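Local coordinates for Bd3459 (Bdellovibrio bacteriovorus, PDB 5CEC), which probably cleaves peptidoglycan peptides as a predatory endopeptidase related to penicillin-binding proteins, and is bound here by the ankyrin-repeat immunity protein Bd3460, at residues L139-N144 / R214-V219; K154-G159 / N252-D257; I201-S206 / L427-Y432; K365-S370 / I378-L383. The protein carries 1 engineered substitution. One frame throughout, in Å; residues are numbered along the deposited sequence.

Contact 1: L139-N144 / R214-V219; sequences LTFDEN and RTISFV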
loop_
_atom_site.group_PDB
_atom_site.type_symbol
_atom_site.label_atom_id
_atom_site.label_comp_id
_atom_site.label_asym_id
_atom_site.label_seq_id
_atom_site.Cartn_x
_atom_site.Cartn_y
_atom_site.Cartn_z
ATOM N N LEU A 139 -25.992 -6.672 23.374
ATOM C CA LEU A 139 -24.959 -5.839 22.793
ATOM C C LEU A 139 -25.596 -4.839 21.865
ATOM O O LEU A 139 -26.210 -5.216 20.870
ATOM C CB LEU A 139 -23.926 -6.679 22.052
ATOM C CG LEU A 139 -22.796 -5.909 21.371
ATOM C CD1 LEU A 139 -21.969 -5.149 22.405
ATOM C CD2 LEU A 139 -21.917 -6.838 20.538
ATOM N N THR A 140 -25.456 -3.563 22.161
ATOM C CA THR A 140 -25.976 -2.517 21.280
ATOM C C THR A 140 -24.852 -1.608 20.854
ATOM O O THR A 140 -23.777 -1.650 21.419
ATOM C CB THR A 140 -27.143 -1.728 21.920
ATOM O OG1 THR A 140 -26.676 -0.970 23.031
ATOM C CG2 THR A 140 -28.255 -2.658 22.334
ATOM N N PHE A 141 -25.089 -0.825 19.806
ATOM C CA PHE A 141 -24.056 0.012 19.210
ATOM C C PHE A 141 -24.703 1.187 18.497
ATOM O O PHE A 141 -25.846 1.081 18.034
ATOM C CB PHE A 141 -23.183 -0.786 18.238
ATOM C CG PHE A 141 -23.941 -1.291 17.031
ATOM C CD1 PHE A 141 -24.660 -2.476 17.082
ATOM C CD2 PHE A 141 -23.994 -0.542 15.870
ATOM C CE1 PHE A 141 -25.400 -2.897 16.004
ATOM C CE2 PHE A 141 -24.745 -0.964 14.810
ATOM C CZ PHE A 141 -25.439 -2.133 14.872
ATOM N N ASP A 142 -23.972 2.299 18.417
ATOM C CA ASP A 142 -24.492 3.507 17.763
ATOM C C ASP A 142 -23.886 3.690 16.364
ATOM O O ASP A 142 -23.160 2.845 15.831
ATOM C CB ASP A 142 -24.331 4.754 18.662
ATOM C CG ASP A 142 -22.910 5.235 18.811
ATOM O OD1 ASP A 142 -22.001 4.816 18.053
ATOM O OD2 ASP A 142 -22.708 6.077 19.724
ATOM N N GLU A 143 -24.266 4.801 15.749
ATOM C CA GLU A 143 -23.943 5.080 14.365
ATOM C C GLU A 143 -22.503 5.504 14.136
ATOM O O GLU A 143 -22.071 5.632 13.003
ATOM C CB GLU A 143 -24.913 6.110 13.761
ATOM C CG GLU A 143 -24.796 7.519 14.322
ATOM C CD GLU A 143 -25.654 7.809 15.538
ATOM O OE1 GLU A 143 -25.889 6.928 16.408
ATOM O OE2 GLU A 143 -26.057 8.975 15.654
ATOM N N ASN A 144 -21.729 5.634 15.212
ATOM C CA ASN A 144 -20.326 5.922 15.072
ATOM C C ASN A 144 -19.452 4.707 15.262
ATOM O O ASN A 144 -18.242 4.828 15.186
ATOM C CB ASN A 144 -19.929 7.041 16.026
ATOM C CG ASN A 144 -20.593 8.339 15.667
ATOM O OD1 ASN A 144 -20.609 8.720 14.499
ATOM N ND2 ASN A 144 -21.109 9.034 16.668
ATOM N N ARG A 214 -26.035 -12.803 23.130
ATOM C CA ARG A 214 -27.390 -13.302 22.872
ATOM C C ARG A 214 -28.142 -12.431 21.879
ATOM O O ARG A 214 -28.647 -12.959 20.876
ATOM C CB ARG A 214 -28.213 -13.468 24.149
ATOM C CG ARG A 214 -29.550 -14.169 23.863
ATOM C CD ARG A 214 -30.182 -14.837 25.067
ATOM N NE ARG A 214 -29.343 -15.868 25.668
ATOM C CZ ARG A 214 -29.521 -16.381 26.886
ATOM N NH1 ARG A 214 -30.507 -15.956 27.681
ATOM N NH2 ARG A 214 -28.689 -17.325 27.324
ATOM N N THR A 215 -28.220 -11.124 22.136
ATOM C CA THR A 215 -29.018 -10.192 21.327
ATOM C C THR A 215 -28.137 -9.038 20.906
ATOM O O THR A 215 -27.371 -8.519 21.706
ATOM C CB THR A 215 -30.190 -9.607 22.151
ATOM O OG1 THR A 215 -30.979 -10.683 22.640
ATOM C CG2 THR A 215 -31.044 -8.684 21.300
ATOM N N ILE A 216 -28.253 -8.632 19.650
ATOM C CA ILE A 216 -27.482 -7.519 19.102
ATOM C C ILE A 216 -28.430 -6.555 18.416
ATOM O O ILE A 216 -29.237 -6.980 17.573
ATOM C CB ILE A 216 -26.412 -8.009 18.106
ATOM C CG1 ILE A 216 -25.490 -9.016 18.797
ATOM C CG2 ILE A 216 -25.635 -6.816 17.526
ATOM C CD1 ILE A 216 -24.516 -9.725 17.898
ATOM N N SER A 217 -28.321 -5.266 18.731
ATOM C CA SER A 217 -29.182 -4.277 18.086
ATOM C C SER A 217 -28.576 -2.883 18.031
ATOM O O SER A 217 -27.685 -2.568 18.782
ATOM C CB SER A 217 -30.566 -4.252 18.709
ATOM O OG SER A 217 -30.530 -3.876 20.043
ATOM N N PHE A 218 -29.045 -2.102 17.068
ATOM C CA PHE A 218 -28.614 -0.724 16.859
ATOM C C PHE A 218 -29.402 0.197 17.798
ATOM O O PHE A 218 -30.646 0.090 17.901
ATOM C CB PHE A 218 -28.875 -0.368 15.391
ATOM C CG PHE A 218 -28.643 1.065 15.050
ATOM C CD1 PHE A 218 -27.395 1.617 15.151
ATOM C CD2 PHE A 218 -29.673 1.864 14.568
ATOM C CE1 PHE A 218 -27.163 2.944 14.823
ATOM C CE2 PHE A 218 -29.448 3.187 14.237
ATOM C CZ PHE A 218 -28.189 3.731 14.371
ATOM N N VAL A 219 -28.672 1.065 18.502
ATOM C CA VAL A 219 -29.260 2.145 19.312
ATOM C C VAL A 219 -28.535 3.441 18.975
ATOM O O VAL A 219 -27.345 3.571 19.260
ATOM C CB VAL A 219 -29.165 1.871 20.835
ATOM C CG1 VAL A 219 -29.728 3.048 21.624
ATOM C CG2 VAL A 219 -29.906 0.587 21.195
#

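Contact 2: K154-G159 / N252-D257; sequences KPMIGG and NNYIAD. With SO4 (sulfate ion), chain H.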
loop_
_atom_site.group_PDB
_atom_site.type_symbol
_atom_site.label_atom_id
_atom_site.label_comp_id
_atom_site.label_asym_id
_atom_site.label_seq_id
_atom_site.Cartn_x
_atom_site.Cartn_y
_atom_site.Cartn_z
ATOM N N LYS A 154 -7.405 -7.932 2.052
ATOM C CA LYS A 154 -7.901 -7.957 0.699
ATOM C C LYS A 154 -9.281 -8.578 0.756
ATOM O O LYS A 154 -9.472 -9.541 1.526
ATOM C CB LYS A 154 -6.998 -8.820 -0.173
ATOM C CG LYS A 154 -5.586 -8.310 -0.191
ATOM C CD LYS A 154 -4.730 -9.075 -1.132
ATOM C CE LYS A 154 -3.378 -8.422 -1.133
ATOM N NZ LYS A 154 -2.433 -9.190 -1.951
ATOM N N PRO A 155 -10.252 -8.081 -0.004
ATOM C CA PRO A 155 -10.125 -7.066 -1.051
ATOM C C PRO A 155 -10.423 -5.632 -0.624
ATOM O O PRO A 155 -10.531 -4.756 -1.488
ATOM C CB PRO A 155 -11.185 -7.521 -2.055
ATOM C CG PRO A 155 -12.262 -8.063 -1.192
ATOM C CD PRO A 155 -11.575 -8.727 -0.042
ATOM N N MET A 156 -10.555 -5.345 0.674
ATOM C CA MET A 156 -10.898 -3.989 1.084
ATOM C C MET A 156 -9.743 -3.012 0.926
ATOM O O MET A 156 -9.970 -1.812 0.746
ATOM C CB MET A 156 -11.376 -3.956 2.532
ATOM C CG MET A 156 -12.614 -4.780 2.775
ATOM S SD MET A 156 -13.452 -4.227 4.279
ATOM C CE MET A 156 -14.387 -2.898 3.584
ATOM N N ILE A 157 -8.516 -3.492 1.032
ATOM C CA ILE A 157 -7.341 -2.634 0.860
ATOM C C ILE A 157 -7.445 -1.876 -0.476
ATOM O O ILE A 157 -7.258 -0.655 -0.542
ATOM C CB ILE A 157 -6.017 -3.444 0.912
ATOM C CG1 ILE A 157 -5.742 -3.972 2.330
ATOM C CG2 ILE A 157 -4.833 -2.606 0.430
ATOM C CD1 ILE A 157 -4.770 -5.124 2.388
ATOM N N GLY A 158 -7.765 -2.607 -1.535
ATOM C CA GLY A 158 -7.762 -2.019 -2.883
ATOM C C GLY A 158 -9.134 -1.832 -3.496
ATOM O O GLY A 158 -9.236 -1.450 -4.668
ATOM N N GLY A 159 -10.187 -2.097 -2.728
ATOM C CA GLY A 159 -11.545 -2.098 -3.245
ATOM C C GLY A 159 -12.256 -0.786 -3.090
ATOM O O GLY A 159 -11.700 0.205 -2.603
ATOM N N ASN A 252 -4.286 1.514 1.900
ATOM C CA ASN A 252 -5.561 0.987 2.369
ATOM C C ASN A 252 -6.717 1.958 2.071
ATOM O O ASN A 252 -6.841 2.999 2.727
ATOM C CB ASN A 252 -5.483 0.685 3.878
ATOM C CG ASN A 252 -6.689 -0.022 4.370
ATOM O OD1 ASN A 252 -7.820 0.398 4.083
ATOM N ND2 ASN A 252 -6.475 -1.103 5.090
ATOM N N ASN A 253 -7.560 1.591 1.109
ATOM C CA ASN A 253 -8.684 2.448 0.714
ATOM C C ASN A 253 -9.698 2.638 1.838
ATOM O O ASN A 253 -10.270 3.729 1.967
ATOM C CB ASN A 253 -9.382 1.879 -0.499
ATOM C CG ASN A 253 -8.552 1.968 -1.743
ATOM O OD1 ASN A 253 -7.477 2.560 -1.791
ATOM N ND2 ASN A 253 -9.067 1.349 -2.787
ATOM N N TYR A 254 -9.961 1.576 2.597
ATOM C CA TYR A 254 -10.957 1.649 3.661
ATOM C C TYR A 254 -10.593 2.695 4.689
ATOM O O TYR A 254 -11.452 3.539 5.090
ATOM C CB TYR A 254 -11.165 0.270 4.356
ATOM C CG TYR A 254 -12.113 0.321 5.517
ATOM C CD1 TYR A 254 -13.487 0.154 5.355
ATOM C CD2 TYR A 254 -11.653 0.590 6.807
ATOM C CE1 TYR A 254 -14.359 0.228 6.418
ATOM C CE2 TYR A 254 -12.534 0.650 7.874
ATOM C CZ TYR A 254 -13.883 0.477 7.693
ATOM O OH TYR A 254 -14.755 0.584 8.733
ATOM N N ILE A 255 -9.333 2.660 5.126
ATOM C CA ILE A 255 -8.903 3.635 6.125
ATOM C C ILE A 255 -8.997 5.054 5.543
ATOM O O ILE A 255 -9.490 5.985 6.194
ATOM C CB ILE A 255 -7.486 3.373 6.668
ATOM C CG1 ILE A 255 -7.374 1.970 7.291
ATOM C CG2 ILE A 255 -7.062 4.416 7.688
ATOM C CD1 ILE A 255 -5.957 1.559 7.642
ATOM N N ALA A 256 -8.484 5.214 4.325
ATOM C CA ALA A 256 -8.404 6.561 3.736
ATOM C C ALA A 256 -9.808 7.137 3.527
ATOM O O ALA A 256 -10.046 8.325 3.811
ATOM C CB ALA A 256 -7.656 6.511 2.417
ATOM N N ASP A 257 -10.707 6.339 2.967
ATOM C CA ASP A 257 -12.049 6.830 2.662
ATOM C C ASP A 257 -12.806 7.161 3.944
ATOM O O ASP A 257 -13.498 8.164 4.017
ATOM C CB ASP A 257 -12.819 5.839 1.770
ATOM C CG ASP A 257 -12.288 5.802 0.367
ATOM O OD1 ASP A 257 -11.921 6.884 -0.151
ATOM O OD2 ASP A 257 -12.288 4.721 -0.240
HETATM S S SO4 H . -2.126 -12.591 -0.003
HETATM O O1 SO4 H . -1.150 -13.215 0.940
HETATM O O2 SO4 H . -1.418 -11.893 -1.112
HETATM O O3 SO4 H . -3.003 -13.632 -0.548
HETATM O O4 SO4 H . -2.930 -11.634 0.815
#

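Contact 3: I201-S206 / L427-Y432; sequences IGVQMS and LPFDKY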
loop_
_atom_site.group_PDB
_atom_site.type_symbol
_atom_site.label_atom_id
_atom_site.label_comp_id
_atom_site.label_asym_id
_atom_site.label_seq_id
_atom_site.Cartn_x
_atom_site.Cartn_y
_atom_site.Cartn_z
ATOM N N ILE A 201 5.164 -5.680 20.275
ATOM C CA ILE A 201 4.999 -4.286 20.695
ATOM C C ILE A 201 4.580 -4.175 22.167
ATOM O O ILE A 201 4.138 -3.120 22.603
ATOM C CB ILE A 201 4.057 -3.496 19.753
ATOM C CG1 ILE A 201 2.602 -3.961 19.838
ATOM C CG2 ILE A 201 4.553 -3.574 18.302
ATOM C CD1 ILE A 201 1.634 -2.964 19.222
ATOM N N GLY A 202 4.746 -5.251 22.931
ATOM C CA GLY A 202 4.540 -5.187 24.367
ATOM C C GLY A 202 3.106 -5.278 24.844
ATOM O O GLY A 202 2.817 -4.823 25.932
ATOM N N VAL A 203 2.200 -5.808 24.022
ATOM C CA VAL A 203 0.796 -5.927 24.370
ATOM C C VAL A 203 0.452 -7.386 24.683
ATOM O O VAL A 203 0.759 -8.290 23.896
ATOM C CB VAL A 203 -0.103 -5.428 23.217
ATOM C CG1 VAL A 203 -1.593 -5.681 23.506
ATOM C CG2 VAL A 203 0.141 -3.950 22.943
ATOM N N GLN A 204 -0.223 -7.581 25.818
ATOM C CA GLN A 204 -0.685 -8.877 26.278
ATOM C C GLN A 204 -2.065 -9.196 25.733
ATOM O O GLN A 204 -2.926 -8.317 25.657
ATOM C CB GLN A 204 -0.716 -8.867 27.807
ATOM C CG GLN A 204 -1.229 -10.109 28.494
ATOM C CD GLN A 204 -1.493 -9.840 29.961
ATOM O OE1 GLN A 204 -0.596 -9.408 30.688
ATOM N NE2 GLN A 204 -2.735 -10.060 30.394
ATOM N N MET A 205 -2.259 -10.441 25.324
ATOM C CA MET A 205 -3.541 -10.939 24.837
ATOM C C MET A 205 -3.838 -12.299 25.454
ATOM O O MET A 205 -2.916 -13.054 25.801
ATOM C CB MET A 205 -3.566 -10.983 23.307
ATOM C CG MET A 205 -3.459 -9.607 22.666
ATOM S SD MET A 205 -3.608 -9.640 20.881
ATOM C CE MET A 205 -5.332 -10.036 20.676
ATOM N N SER A 206 -5.126 -12.615 25.528
ATOM C CA SER A 206 -5.587 -13.868 26.092
ATOM C C SER A 206 -5.182 -15.055 25.198
ATOM O O SER A 206 -5.049 -14.915 23.992
ATOM C CB SER A 206 -7.096 -13.814 26.322
ATOM O OG SER A 206 -7.814 -13.882 25.128
ATOM N N LEU A 427 -0.209 -1.783 14.430
ATOM C CA LEU A 427 -1.429 -2.523 14.723
ATOM C C LEU A 427 -2.536 -1.527 15.039
ATOM O O LEU A 427 -2.266 -0.336 15.268
ATOM C CB LEU A 427 -1.207 -3.460 15.931
ATOM C CG LEU A 427 -0.086 -4.477 15.781
ATOM C CD1 LEU A 427 -0.041 -5.381 17.009
ATOM C CD2 LEU A 427 -0.167 -5.297 14.524
ATOM N N PRO A 428 -3.790 -1.993 15.103
ATOM C CA PRO A 428 -4.886 -1.079 15.399
ATOM C C PRO A 428 -4.931 -0.612 16.841
ATOM O O PRO A 428 -5.675 0.306 17.155
ATOM C CB PRO A 428 -6.157 -1.895 15.057
ATOM C CG PRO A 428 -5.670 -2.990 14.137
ATOM C CD PRO A 428 -4.289 -3.308 14.650
ATOM N N PHE A 429 -4.118 -1.236 17.690
ATOM C CA PHE A 429 -4.073 -0.991 19.130
ATOM C C PHE A 429 -2.608 -0.972 19.556
ATOM O O PHE A 429 -1.732 -1.488 18.830
ATOM C CB PHE A 429 -4.872 -2.072 19.889
ATOM C CG PHE A 429 -4.469 -3.476 19.540
ATOM C CD1 PHE A 429 -3.425 -4.102 20.199
ATOM C CD2 PHE A 429 -5.144 -4.183 18.550
ATOM C CE1 PHE A 429 -3.050 -5.368 19.854
ATOM C CE2 PHE A 429 -4.775 -5.471 18.213
ATOM C CZ PHE A 429 -3.722 -6.056 18.872
ATOM N N ASP A 430 -2.344 -0.445 20.749
ATOM C CA ASP A 430 -1.007 -0.523 21.337
ATOM C C ASP A 430 -1.139 -0.749 22.839
ATOM O O ASP A 430 -2.220 -1.059 23.313
ATOM C CB ASP A 430 -0.155 0.689 20.941
ATOM C CG ASP A 430 -0.552 1.969 21.664
ATOM O OD1 ASP A 430 -1.566 1.983 22.396
ATOM O OD2 ASP A 430 0.175 2.984 21.515
ATOM N N LYS A 431 -0.055 -0.546 23.579
ATOM C CA LYS A 431 -0.052 -0.784 25.033
ATOM C C LYS A 431 -0.908 0.199 25.849
ATOM O O LYS A 431 -1.091 -0.005 27.041
ATOM C CB LYS A 431 1.390 -0.863 25.553
ATOM C CG LYS A 431 2.108 0.478 25.641
ATOM C CD LYS A 431 3.532 0.344 26.181
ATOM C CE LYS A 431 4.495 -0.216 25.149
ATOM N NZ LYS A 431 5.858 -0.419 25.712
ATOM N N TYR A 432 -1.475 1.232 25.207
ATOM C CA TYR A 432 -2.435 2.126 25.882
ATOM C C TYR A 432 -3.881 1.869 25.502
ATOM O O TYR A 432 -4.775 2.590 25.932
ATOM C CB TYR A 432 -2.039 3.598 25.690
ATOM C CG TYR A 432 -0.675 3.886 26.264
ATOM C CD1 TYR A 432 -0.499 4.108 27.639
ATOM C CD2 TYR A 432 0.453 3.889 25.447
ATOM C CE1 TYR A 432 0.762 4.338 28.165
ATOM C CE2 TYR A 432 1.715 4.145 25.969
ATOM C CZ TYR A 432 1.860 4.347 27.325
ATOM O OH TYR A 432 3.104 4.591 27.843
HETATM O O HOH W 1 2.682 -0.710 22.291
#

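Contact 4: K365-S370 / I378-L383; sequences KTLMGS and IYFAVL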
loop_
_atom_site.group_PDB
_atom_site.type_symbol
_atom_site.label_atom_id
_atom_site.label_comp_id
_atom_site.label_asym_id
_atom_site.label_seq_id
_atom_site.Cartn_x
_atom_site.Cartn_y
_atom_site.Cartn_z
ATOM N N LYS A 365 0.266 6.203 -13.050
ATOM C CA LYS A 365 1.151 5.567 -12.075
ATOM C C LYS A 365 1.875 6.723 -11.405
ATOM O O LYS A 365 2.402 7.614 -12.102
ATOM C CB LYS A 365 2.147 4.610 -12.740
ATOM C CG LYS A 365 2.839 3.679 -11.758
ATOM C CD LYS A 365 1.941 2.479 -11.416
ATOM C CE LYS A 365 2.571 1.551 -10.379
ATOM N NZ LYS A 365 2.519 2.230 -9.055
ATOM N N THR A 366 1.861 6.751 -10.074
ATOM C CA THR A 366 2.353 7.929 -9.383
ATOM C C THR A 366 3.216 7.537 -8.182
ATOM O O THR A 366 3.140 6.434 -7.639
ATOM C CB THR A 366 1.157 8.782 -8.940
ATOM O OG1 THR A 366 0.352 8.039 -8.030
ATOM C CG2 THR A 366 0.327 9.249 -10.111
ATOM N N LEU A 367 4.005 8.506 -7.725
ATOM C CA LEU A 367 4.857 8.374 -6.527
ATOM C C LEU A 367 5.113 9.753 -5.972
ATOM O O LEU A 367 5.408 10.668 -6.754
ATOM C CB LEU A 367 6.189 7.696 -6.867
ATOM C CG LEU A 367 7.003 7.165 -5.715
ATOM C CD1 LEU A 367 6.369 5.927 -5.108
ATOM C CD2 LEU A 367 8.409 6.881 -6.146
ATOM N N MET A 368 5.080 9.904 -4.657
ATOM C CA MET A 368 5.499 11.160 -4.048
ATOM C C MET A 368 6.131 10.863 -2.699
ATOM O O MET A 368 5.795 9.871 -2.036
ATOM C CB MET A 368 4.344 12.148 -3.925
ATOM C CG MET A 368 3.312 11.815 -2.873
ATOM S SD MET A 368 1.852 12.887 -2.848
ATOM C CE MET A 368 2.480 14.248 -1.920
ATOM N N GLY A 369 6.954 11.791 -2.223
ATOM C CA GLY A 369 7.604 11.596 -0.935
ATOM C C GLY A 369 8.826 12.461 -0.800
ATOM O O GLY A 369 8.922 13.572 -1.371
ATOM N N SER A 370 9.754 11.953 -0.005
ATOM C CA SER A 370 11.022 12.599 0.207
ATOM C C SER A 370 12.162 11.639 -0.056
ATOM O O SER A 370 12.072 10.418 0.184
ATOM C CB SER A 370 11.120 13.120 1.643
ATOM O OG SER A 370 11.216 12.055 2.571
ATOM N N ILE A 378 14.845 16.123 0.187
ATOM C CA ILE A 378 14.225 16.715 -0.995
ATOM C C ILE A 378 12.839 16.112 -1.187
ATOM O O ILE A 378 12.686 14.882 -1.249
ATOM C CB ILE A 378 15.059 16.496 -2.254
ATOM C CG1 ILE A 378 16.504 16.948 -2.063
ATOM C CG2 ILE A 378 14.428 17.198 -3.458
ATOM C CD1 ILE A 378 17.389 16.557 -3.188
ATOM N N TYR A 379 11.809 16.959 -1.316
ATOM C CA TYR A 379 10.465 16.480 -1.667
ATOM C C TYR A 379 10.349 16.257 -3.167
ATOM O O TYR A 379 10.945 16.988 -3.969
ATOM C CB TYR A 379 9.392 17.521 -1.277
ATOM C CG TYR A 379 9.435 17.939 0.171
ATOM C CD1 TYR A 379 9.348 16.992 1.186
ATOM C CD2 TYR A 379 9.568 19.279 0.545
ATOM C CE1 TYR A 379 9.393 17.354 2.512
ATOM C CE2 TYR A 379 9.605 19.648 1.872
ATOM C CZ TYR A 379 9.542 18.690 2.859
ATOM O OH TYR A 379 9.608 19.055 4.184
ATOM N N PHE A 380 9.595 15.238 -3.564
ATOM C CA PHE A 380 9.373 14.990 -4.976
ATOM C C PHE A 380 7.976 14.463 -5.223
ATOM O O PHE A 380 7.339 13.913 -4.327
ATOM C CB PHE A 380 10.408 13.961 -5.501
ATOM C CG PHE A 380 10.144 12.553 -5.050
ATOM C CD1 PHE A 380 9.296 11.741 -5.775
ATOM C CD2 PHE A 380 10.675 12.067 -3.854
ATOM C CE1 PHE A 380 9.003 10.463 -5.331
ATOM C CE2 PHE A 380 10.366 10.811 -3.410
ATOM C CZ PHE A 380 9.541 10.014 -4.151
ATOM N N ALA A 381 7.542 14.611 -6.464
ATOM C CA ALA A 381 6.336 13.943 -6.958
ATOM C C ALA A 381 6.503 13.634 -8.424
ATOM O O ALA A 381 7.013 14.467 -9.192
ATOM C CB ALA A 381 5.082 14.735 -6.706
ATOM N N VAL A 382 6.116 12.412 -8.795
ATOM C CA VAL A 382 6.178 11.962 -10.195
ATOM C C VAL A 382 4.807 11.457 -10.602
ATOM O O VAL A 382 4.273 10.544 -9.958
ATOM C CB VAL A 382 7.206 10.819 -10.412
ATOM C CG1 VAL A 382 7.398 10.546 -11.895
ATOM C CG2 VAL A 382 8.535 11.121 -9.743
ATOM N N LEU A 383 4.250 12.079 -11.647
ATOM C CA LEU A 383 2.915 11.761 -12.130
ATOM C C LEU A 383 3.083 11.221 -13.542
ATOM O O LEU A 383 3.420 11.975 -14.447
ATOM C CB LEU A 383 2.001 12.979 -12.105
ATOM C CG LEU A 383 1.927 13.718 -10.767
ATOM C CD1 LEU A 383 1.041 14.946 -10.907
ATOM C CD2 LEU A 383 1.436 12.845 -9.650
#

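Contact 1: L139-N144 / R214-V219
F141 lays one face of its ring over the backbone of F218, whose CA sits 4.1 Å from the F141 ring centroid in a CH-pi contact. F141 CG stands between its own N and carbonyl carbon (chi1 65°), which swings the ring across toward the neighbouring strand. I216 CG2 fills the edge, 4.2 Å from F141 CE1; F218 CD1 joins its own CA above the face, 3.7 Å from F141 CE2. The two rings meet obliquely, with planes at 50°. The F218 ring reaches past strand 135-141 to the bend at D142-E143, where its edge fits, CE1 3.6 Å from E143 N. An Asx turn shapes that bend: D142 OD1 accepts from N144 N, and also from G110 N. On the face that carries T140 and S217, V219 CG2 nests 3.7 Å from T140 CB, while T140 OG1 turns to H107. Between the strands, L139 N bonds to T215 O, S217 N to L139 O and V219 N to F141 O (2.9 Å), whereas F141 N to S217 O is weak. The parallel neighbours, 212-218 outermost in the sheet, are joined by a long crossover connection of beta-alpha-beta type, with helix 167-182 packed over the phenylalanines.

Contact 2: K154-G159 / N252-D257
I157 O takes the backbone N-H of N253 at 2.8 Å, with 167° at the hydrogen, so the first turn of helix 253-262 is tied to the loop. The N253 side chain makes the second tie: its ND2 reaches G159 O at 2.9 Å in a nearly straight bond, and that oxygen lies close to the plane of the amide. With CG anti to the carbonyl carbon (chi1 -70°), the N253 amide is directed into the loop, and CB and CG pack against I157 O on the way. Its other end is engaged too, OD1 accepting from K73 NZ, so both ends fix the rotation of the amide. N253 is the third residue of a Ser-Asn-Asn sequence, and K73 is the lysine of a Ser-x-x-Lys sequence; the pairing is consistent with the SxN and SxxK motifs of penicillin-binding proteins. N252, just before, is the helix N-cap. Its OD1 accepts from I255 N at 2.9 Å, met from above the carbonyl plane, while ND2 donates to A151 O and Q250 OE1 and has I157 CG1 crossing it at 4.0 Å. The M156 side chain runs alongside Y254 in the same direction; the bend at its end brings CE to 3.6 Å from Y254 CD1, and SD makes an oblique Met-aromatic contact with the ring. K154 instead extends away from the helix: NZ bonds N75 OD1 of Bd3460 and, at 3.0 Å, O2 of a sulfate, probably from the crystallisation liquor, which also accepts from the L76 and D77 backbone N atoms of Bd3460.

Contact 3: I201-S206 / L427-Y432
V203 makes the tight centre of this contact by splitting its two methyls: CG2 presses on the D430-K431 peptide, 3.4 Å from D430 C, while CG1 lies obliquely against the F429 ring, 3.9 Å from CE1. I201 extends the packing to one side. Its chi1 of 68° tucks CG1 over the backbone, from where CD1 reaches both L427 CD1 (3.7 Å) and F429 O (3.7 Å). M205 crosses F429 at about a right angle, SD 4.1 Å from CZ, in an oblique Met-aromatic contact. Toward solvent the fit loosens. G202 and K431 are exposed, and a water bridges the backbones, donating to I201 O (2.8 Å) and accepting from K431 N (3.0 Å). The K431 chain lies loosely along the loop, CE 3.9 Å from I201 O. D430 turns its carboxylate the other way, where OD1 accepts from Y432 N in an Asx turn and forms a salt bridge with R89. G202, with its positive phi, is the C-prime residue of the Schellman motif ending helix 188-200. That helix supplies A198 beneath M205 and F429, while helix 118-130 stacks F123 on F429, so the 427-432 loop approaching strand 436-437 is seated across both helices.

Contact 4: K365-S370 / I378-L383
I378 opens the pairing with its carbonyl, which receives a CA-H...O contact from S370 CA at 3.2 Å. Y379 then faces S370 in a non-hydrogen-bonded pair, with G369 O near the plane of its ring; farther out, the phenol OH bonds D318. F380 returns to the backbone bonds, its N donating to G369 O (2.8 Å) and its O accepting from G369 N (3.0 Å). At chi1 74° its ring is turned back over the facing strand: G369 N lies over one face, 3.7 Å from CZ, and L367 CD2 meets the edge, 3.7 Å from CE1. The two strands form an antiparallel beta hairpin inside the main sheet of a penicillin-binding-protein-like fold; strand 364-373 is bonded on its far side to strand 354-361, where the M368 backbone pairs with that of K357, part of a probable KTG-type motif. A381 puts CB 3.9 Å from M368 CB and packs on C307, disulfide-bonded to C45. V382 N donates to L367 O at 2.8 Å, nearly straight (171°), and V382 O accepts from L367 N. L383 ends the run, its side chain slanting across that of T366, CD2 3.8 Å from CG2, while T366 OG1 turns to L68 O.

Overall arrangement
Contact 2 lies nearest the middle of the chain, its centre about 9 Å from the chain's centre, and meets the probable SxxK lysine, K73, through N253; another bound sulfate sits about 6 Å from the N253 side chain. Contact 4 belongs to the sheet beside that site, its centre about 21 Å from that of contact 2, and the K365 side chain lies about 4 Å from a bound sulfate. Contacts 1 and 3 are each on the opposite side of the chain's centre from contact 4, with centres about 44 and 34 Å from it. Along the chain, contacts 1, 2 and 3 interlock, their segments alternating, whereas contact 4 is nested within the loop closed by contact 3.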